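Local coordinates for protein nicastrin (Dictyostelium purpureum, PDB 4R12) that probably serves as an essential subunit of the gamma-secretase complex, which cleaves integral membrane proteins such as Notch receptors within the membrane, at residues C36-H40 / G41-G45; N148-S151 / V152-N156; V157-H160 / N161-G164. One frame throughout, in Å; residues are numbered along the deposited sequence.

All three contacts are local and lie in the small lobe of nicastrin. They follow one another along the chain; none nests in or crosses another. Contact 1 closes the tight turn that leads from strand 33-34 into strand 43-50. The chain then runs through several strands and short helices and enters helix 148-160. Contact 2 is the first turns of that helix, with a glycan on its first residue. Contact 3 adjoins it in sequence, ends the helix and starts the loop to strand 169-174. Side chains of contact 3 reach back to strand 43-50, which contact 1 begins. The centres of contacts 1 and 3 are about 23 Å apart.

Contact 1: C36-H40 / G41-G45; sequences CSSKH and GGNSG
A type II beta turn, Lys39 to Gly42, leads the chain into strand 43-50, and the side chain of Asn43 braces its first residue. The turn bond runs from Gly42 N to Lys39 O, 2.9 Å. Gly41 and Gly42 both have positive phi, where a CB would jam against the preceding carbonyl oxygen. Lys39 O has a second donor: Ser38 OG reaches it at 3.1 Å from the face opposite Gly42 N. Asn43 OD1 takes the backbone N-H of Lys39 at 2.7 Å, with the donor in the plane of the amide carbonyl. The N-H points at the oxygen at 158°. CG of Asn43 lies beside its own backbone N (chi1 -70°), which swings the amide back over the turn. The same OD1 sits 3.2 Å from Ser38 CB. On the other branch, Asn43 ND2 donates to a water at 2.9 Å. That water also accepts a bond from Lys39 NZ. A second water donates to both His40 O and Gly42 O. Replacing Asn43 with alanine removes the amide, and Lys39 N would probably lose its acceptor and the bridging water its amide donor. Asn43 ND2 also makes a weak bond to Glu92. Ser38 OG bonds to Ser175 N, and the His40 ring packs edge-to-face with Phe176. Backbone bonds from Asn43 to Leu173 and from Gly45 to Ala171 set the new strand against antiparallel strand 169-174.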
loop_
_atom_site.group_PDB
_atom_site.type_symbol
_atom_site.label_atom_id
_atom_site.label_comp_id
_atom_site.label_asym_id
_atom_site.label_seq_id
_atom_site.Cartn_x
_atom_site.Cartn_y
_atom_site.Cartn_z
ATOM N N CYS A 36 -17.191 -4.800 -6.564
ATOM C CA CYS A 36 -18.297 -4.477 -7.452
ATOM C C CYS A 36 -18.017 -4.861 -8.899
ATOM O O CYS A 36 -16.873 -5.071 -9.296
ATOM C CB CYS A 36 -18.598 -2.977 -7.399
ATOM S SG CYS A 36 -18.358 -2.180 -5.793
ATOM N N SER A 37 -19.085 -4.912 -9.679
ATOM C CA SER A 37 -18.989 -5.069 -11.114
ATOM C C SER A 37 -20.223 -4.465 -11.755
ATOM O O SER A 37 -21.287 -4.428 -11.145
ATOM C CB SER A 37 -18.866 -6.546 -11.498
ATOM O OG SER A 37 -18.829 -6.693 -12.906
ATOM N N SER A 38 -20.080 -3.974 -12.979
ATOM C CA SER A 38 -21.258 -3.671 -13.769
ATOM C C SER A 38 -21.767 -4.958 -14.400
ATOM O O SER A 38 -21.065 -5.978 -14.420
ATOM C CB SER A 38 -20.951 -2.631 -14.853
ATOM O OG SER A 38 -20.074 -3.165 -15.824
ATOM N N LYS A 39 -22.999 -4.922 -14.892
ATOM C CA LYS A 39 -23.486 -6.001 -15.731
ATOM C C LYS A 39 -22.713 -5.973 -17.040
ATOM O O LYS A 39 -22.053 -4.971 -17.382
ATOM C CB LYS A 39 -24.992 -5.865 -15.992
ATOM C CG LYS A 39 -25.879 -6.228 -14.800
ATOM C CD LYS A 39 -25.943 -7.731 -14.598
ATOM C CE LYS A 39 -26.870 -8.134 -13.444
ATOM N NZ LYS A 39 -27.873 -7.071 -13.153
ATOM N N HIS A 40 -22.774 -7.081 -17.764
ATOM C CA HIS A 40 -22.237 -7.127 -19.111
ATOM C C HIS A 40 -22.936 -6.049 -19.940
ATOM O O HIS A 40 -24.164 -6.017 -19.998
ATOM C CB HIS A 40 -22.442 -8.516 -19.724
ATOM C CG HIS A 40 -21.668 -8.738 -20.985
ATOM N ND1 HIS A 40 -22.256 -8.725 -22.230
ATOM C CD2 HIS A 40 -20.353 -8.975 -21.193
ATOM C CE1 HIS A 40 -21.339 -8.951 -23.153
ATOM N NE2 HIS A 40 -20.174 -9.106 -22.549
ATOM N N GLY A 41 -22.161 -5.144 -20.537
ATOM C CA GLY A 41 -22.731 -4.060 -21.318
ATOM C C GLY A 41 -22.965 -2.785 -20.521
ATOM O O GLY A 41 -23.488 -1.808 -21.045
ATOM N N GLY A 42 -22.604 -2.802 -19.243
ATOM C CA GLY A 42 -22.670 -1.610 -18.410
ATOM C C GLY A 42 -24.011 -1.352 -17.742
ATOM O O GLY A 42 -25.006 -2.013 -18.032
ATOM N N ASN A 43 -24.036 -0.382 -16.838
ATOM C CA ASN A 43 -25.259 -0.025 -16.120
ATOM C C ASN A 43 -25.589 1.445 -16.321
ATOM O O ASN A 43 -24.718 2.307 -16.220
ATOM C CB ASN A 43 -25.122 -0.315 -14.621
ATOM C CG ASN A 43 -25.091 -1.801 -14.298
ATOM O OD1 ASN A 43 -24.186 -2.525 -14.715
ATOM N ND2 ASN A 43 -26.064 -2.252 -13.517
ATOM N N SER A 44 -26.851 1.736 -16.589
ATOM C CA SER A 44 -27.278 3.106 -16.827
ATOM C C SER A 44 -28.568 3.400 -16.077
ATOM O O SER A 44 -29.278 2.486 -15.683
ATOM C CB SER A 44 -27.461 3.362 -18.327
ATOM O OG SER A 44 -28.445 2.495 -18.866
ATOM N N GLY A 45 -28.854 4.681 -15.867
ATOM C CA GLY A 45 -30.047 5.082 -15.148
ATOM C C GLY A 45 -30.135 6.581 -14.946
ATOM O O GLY A 45 -29.222 7.329 -15.309
HETATM O O HOH W 1 -26.458 -4.570 -11.805
HETATM O O HOH W 2 -25.997 -4.221 -19.266
#

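Contact 2: N148-S151 / V152-N156; sequences NQTS and VAIRN. With NAG (2-acetamido-2-deoxy-beta-D-glucopyranose), chain D.
Asn148 and Val152 meet through both backbone and side chain at the start of helix 148-160. The backbone bonds come first. Val152 N donates to Asn148 O at 3.1 Å. Ile154 N to Thr150 O follows the same i to i+4 pattern. So does Arg155 N to Ser151 O, at 2.7 Å. The bond from Ala153 N to Gln149 O is weak. Van der Waals contacts come next. Two carbons rest against oxygens. Val152 CG2 lies 3.4 Å from Asn148 O and 3.8 Å from Asn148 OD1. CG1 of Val152 is anti to the backbone N (chi1 171°), which leaves CG2 beside that N and facing Asn148. Ile154 CG1 lies 3.3 Å from Thr150 O. One pair is carbon on carbon: Thr150 and Ile154 run side by side and point the same way, and Thr150 CG2 meets Ile154 CG1 at 4.0 Å. Polar ends turn to partners outside the two segments. Thr150 OG1 bonds to Asp147 OD1, and Ser151 OG to Asp147 O and Thr98 N. Arg155 forms two salt bridges, NE to Asp99 OD2 and NH2 to Asp73 OD2. The covalent link is the last kind. Asn148 ND2 is joined to C1 of an N-acetylglucosamine, 1.7 Å as modelled. Asn148, Gln149 and Thr150 spell the Asn-X-Thr sequon, the textbook signal for N-glycosylation. The sugar is also hydrogen-bonded to Asp99 O. Together these residues form the N-terminal turns of alpha helix 148-160, with an N-linked glycosylation site on the first helical residue.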
loop_
_atom_site.group_PDB
_atom_site.type_symbol
_atom_site.label_atom_id
_atom_site.label_comp_id
_atom_site.label_asym_id
_atom_site.label_seq_id
_atom_site.Cartn_x
_atom_site.Cartn_y
_atom_site.Cartn_z
ATOM N N ASN A 148 -12.555 15.770 -8.027
ATOM C CA ASN A 148 -13.183 16.966 -7.453
ATOM C C ASN A 148 -13.989 17.760 -8.459
ATOM O O ASN A 148 -15.149 17.986 -8.267
ATOM C CB ASN A 148 -12.146 17.875 -6.794
ATOM C CG ASN A 148 -12.747 18.905 -5.874
ATOM O OD1 ASN A 148 -13.803 19.413 -6.089
ATOM N ND2 ASN A 148 -12.042 19.210 -4.839
ATOM N N GLN A 149 -13.334 18.182 -9.511
ATOM C CA GLN A 149 -13.965 18.965 -10.559
ATOM C C GLN A 149 -15.198 18.257 -11.123
ATOM O O GLN A 149 -16.270 18.852 -11.229
ATOM C CB GLN A 149 -12.945 19.251 -11.664
ATOM C CG GLN A 149 -13.523 19.880 -12.922
ATOM C CD GLN A 149 -12.447 20.490 -13.808
ATOM O OE1 GLN A 149 -11.583 21.233 -13.331
ATOM N NE2 GLN A 149 -12.488 20.173 -15.102
ATOM N N THR A 150 -15.055 16.979 -11.465
ATOM C CA THR A 150 -16.179 16.226 -12.015
ATOM C C THR A 150 -17.313 16.092 -10.996
ATOM O O THR A 150 -18.484 16.158 -11.354
ATOM C CB THR A 150 -15.735 14.825 -12.494
ATOM O OG1 THR A 150 -14.632 14.965 -13.399
ATOM C CG2 THR A 150 -16.867 14.095 -13.192
ATOM N N SER A 151 -16.966 15.920 -9.721
ATOM C CA SER A 151 -17.983 15.802 -8.681
ATOM C C SER A 151 -18.847 17.056 -8.611
ATOM O O SER A 151 -20.072 16.966 -8.498
ATOM C CB SER A 151 -17.340 15.524 -7.315
ATOM O OG SER A 151 -16.884 14.181 -7.235
ATOM N N VAL A 152 -18.202 18.217 -8.681
ATOM C CA VAL A 152 -18.921 19.488 -8.671
ATOM C C VAL A 152 -19.980 19.507 -9.772
ATOM O O VAL A 152 -21.142 19.850 -9.534
ATOM C CB VAL A 152 -17.953 20.687 -8.843
ATOM C CG1 VAL A 152 -18.729 21.995 -9.051
ATOM C CG2 VAL A 152 -17.015 20.786 -7.645
ATOM N N ALA A 153 -19.582 19.097 -10.969
ATOM C CA ALA A 153 -20.476 19.147 -12.116
ATOM C C ALA A 153 -21.608 18.118 -11.979
ATOM O O ALA A 153 -22.764 18.422 -12.243
ATOM C CB ALA A 153 -19.692 18.932 -13.399
ATOM N N ILE A 154 -21.274 16.915 -11.524
ATOM C CA ILE A 154 -22.265 15.854 -11.371
ATOM C C ILE A 154 -23.220 16.114 -10.199
ATOM O O ILE A 154 -24.391 15.728 -10.242
ATOM C CB ILE A 154 -21.568 14.484 -11.194
ATOM C CG1 ILE A 154 -20.812 14.133 -12.474
ATOM C CG2 ILE A 154 -22.579 13.384 -10.873
ATOM C CD1 ILE A 154 -21.701 14.075 -13.677
ATOM N N ARG A 155 -22.721 16.762 -9.151
ATOM C CA ARG A 155 -23.587 17.185 -8.051
ATOM C C ARG A 155 -24.607 18.196 -8.566
ATOM O O ARG A 155 -25.777 18.161 -8.167
ATOM C CB ARG A 155 -22.782 17.798 -6.896
ATOM C CG ARG A 155 -23.639 18.143 -5.670
ATOM C CD ARG A 155 -22.858 18.875 -4.565
ATOM N NE ARG A 155 -21.786 18.072 -3.973
ATOM C CZ ARG A 155 -21.866 17.446 -2.802
ATOM N NH1 ARG A 155 -22.978 17.514 -2.077
ATOM N NH2 ARG A 155 -20.828 16.749 -2.352
ATOM N N ASN A 156 -24.175 19.049 -9.463
ATOM C CA ASN A 156 -25.025 20.038 -10.068
ATOM C C ASN A 156 -26.176 19.415 -10.856
ATOM O O ASN A 156 -27.317 19.616 -10.539
ATOM C CB ASN A 156 -24.187 20.938 -10.956
ATOM C CG ASN A 156 -24.963 22.106 -11.504
ATOM O OD1 ASN A 156 -25.792 22.670 -10.842
ATOM N ND2 ASN A 156 -24.678 22.465 -12.708
HETATM C C1 NAG D . -12.127 20.600 -3.893
HETATM C C2 NAG D . -11.800 20.534 -2.423
HETATM C C3 NAG D . -12.172 21.829 -1.745
HETATM C C4 NAG D . -11.644 23.042 -2.500
HETATM C C5 NAG D . -12.025 22.910 -3.975
HETATM C C6 NAG D . -11.492 23.995 -4.864
HETATM C C7 NAG D . -11.921 18.414 -1.347
HETATM C C8 NAG D . -12.775 17.471 -0.589
HETATM N N2 NAG D . -12.527 19.471 -1.818
HETATM O O3 NAG D . -11.655 21.767 -0.432
HETATM O O4 NAG D . -12.220 24.204 -1.908
HETATM O O5 NAG D . -11.451 21.715 -4.433
HETATM O O6 NAG D . -10.078 23.972 -4.823
HETATM O O7 NAG D . -10.750 18.219 -1.523
#

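Contact 3: V157-H160 / N161-G164; sequences VSKH and NRDG
Val157 and Asn161 are joined by an i to i+4 bond at the C-terminal end of helix 148-160: Asn161 N donates to Val157 O at 3.3 Å, with a bent angle of 135°. An i to i+3 bond follows, from Arg162 N to Lys159 O at 3.1 Å. The chain then tightens into a type I beta turn from His160 to Asp163. The turn bond itself, Asp163 N to His160 O, is weak at 3.5 Å. Asn161 to Asp163 keep helical backbone angles without the regular helical bonds. Gly164 follows with positive phi, a conformation that calls for glycine, and the chain leaves toward strand 169-174. Among the side chains, Asn161 CB lies 3.7 Å from Ser158 O. Asn161 ND2 holds the amide by donating to the backbone oxygens of Leu47 and Trp169, one on each of strands 43-50 and 169-174. Arg162 runs extended past the carbonyl oxygen of Lys159. CG of Lys159 lies over one face of the Arg162 guanidinium, and Lys159 CE approaches Arg162 NH1 at 3.6 Å. Two like charges are thus brought together, Lys159 NZ and Arg162 NH1 being 4.3 Å apart. Asp51 probably offsets them: it forms a salt bridge with Arg162 NH2 and a long, weak ion pair with Lys159 NZ. Asp163 OD1 bonds to the backbone N of Gln165. CG of Asp163 stands between its own backbone N and carbonyl carbon (chi1 63°), which keeps the carboxylate near His160. Asp163 OD2 lies 3.7 Å from His160 CE1, with the ring and carboxylate planes 72° apart.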
loop_
_atom_site.group_PDB
_atom_site.type_symbol
_atom_site.label_atom_id
_atom_site.label_comp_id
_atom_site.label_asym_id
_atom_site.label_seq_id
_atom_site.Cartn_x
_atom_site.Cartn_y
_atom_site.Cartn_z
ATOM N N VAL A 157 -25.867 18.632 -11.866
ATOM C CA VAL A 157 -26.906 18.033 -12.691
ATOM C C VAL A 157 -27.799 17.042 -11.982
ATOM O O VAL A 157 -28.974 16.977 -12.235
ATOM C CB VAL A 157 -26.328 17.378 -13.924
ATOM C CG1 VAL A 157 -25.561 18.389 -14.734
ATOM C CG2 VAL A 157 -25.449 16.232 -13.526
ATOM N N SER A 158 -27.212 16.276 -11.070
ATOM C CA SER A 158 -27.965 15.303 -10.288
ATOM C C SER A 158 -28.972 15.996 -9.377
ATOM O O SER A 158 -29.995 15.418 -9.013
ATOM C CB SER A 158 -27.018 14.431 -9.461
ATOM O OG SER A 158 -26.715 15.045 -8.220
ATOM N N LYS A 159 -28.676 17.240 -9.013
ATOM C CA LYS A 159 -29.543 17.998 -8.168
ATOM C C LYS A 159 -30.632 18.632 -9.006
ATOM O O LYS A 159 -31.722 18.790 -8.560
ATOM C CB LYS A 159 -28.740 19.068 -7.438
ATOM C CG LYS A 159 -29.470 19.735 -6.302
ATOM C CD LYS A 159 -28.533 20.460 -5.361
ATOM C CE LYS A 159 -29.307 21.028 -4.191
ATOM N NZ LYS A 159 -28.461 21.424 -3.029
ATOM N N HIS A 160 -30.292 18.978 -10.230
ATOM C CA HIS A 160 -31.202 19.637 -11.165
ATOM C C HIS A 160 -32.358 18.712 -11.551
ATOM O O HIS A 160 -33.434 19.174 -11.929
ATOM C CB HIS A 160 -30.437 20.092 -12.411
ATOM C CG HIS A 160 -31.298 20.723 -13.463
ATOM N ND1 HIS A 160 -32.288 21.638 -13.170
ATOM C CD2 HIS A 160 -31.307 20.577 -14.810
ATOM C CE1 HIS A 160 -32.873 22.025 -14.291
ATOM N NE2 HIS A 160 -32.296 21.396 -15.301
ATOM N N ASN A 161 -32.129 17.406 -11.439
ATOM C CA ASN A 161 -33.159 16.407 -11.714
ATOM C C ASN A 161 -34.329 16.456 -10.735
ATOM O O ASN A 161 -35.350 15.796 -10.941
ATOM C CB ASN A 161 -32.556 15.002 -11.691
ATOM C CG ASN A 161 -31.866 14.637 -12.986
ATOM O OD1 ASN A 161 -31.772 15.451 -13.907
ATOM N ND2 ASN A 161 -31.371 13.403 -13.063
ATOM N N ARG A 162 -34.172 17.200 -9.671
ATOM C CA ARG A 162 -35.155 17.165 -8.632
ATOM C C ARG A 162 -36.408 17.891 -9.022
ATOM O O ARG A 162 -37.421 17.750 -8.354
ATOM C CB ARG A 162 -34.612 17.783 -7.371
ATOM C CG ARG A 162 -33.756 16.858 -6.568
ATOM C CD ARG A 162 -32.992 17.606 -5.517
ATOM N NE ARG A 162 -32.165 16.700 -4.753
ATOM C CZ ARG A 162 -31.436 17.041 -3.708
ATOM N NH1 ARG A 162 -31.420 18.276 -3.274
ATOM N NH2 ARG A 162 -30.736 16.131 -3.098
ATOM N N ASP A 163 -36.344 18.665 -10.091
ATOM C CA ASP A 163 -37.538 19.368 -10.512
ATOM C C ASP A 163 -38.557 18.299 -10.856
ATOM O O ASP A 163 -39.600 18.201 -10.232
ATOM C CB ASP A 163 -37.283 20.384 -11.621
ATOM C CG ASP A 163 -36.797 19.768 -12.865
ATOM O OD1 ASP A 163 -37.075 18.582 -13.088
ATOM O OD2 ASP A 163 -36.143 20.479 -13.631
ATOM N N GLY A 164 -38.220 17.453 -11.809
ATOM C CA GLY A 164 -39.005 16.259 -12.019
ATOM C C GLY A 164 -39.535 16.186 -13.414
ATOM O O GLY A 164 -40.363 15.361 -13.733
#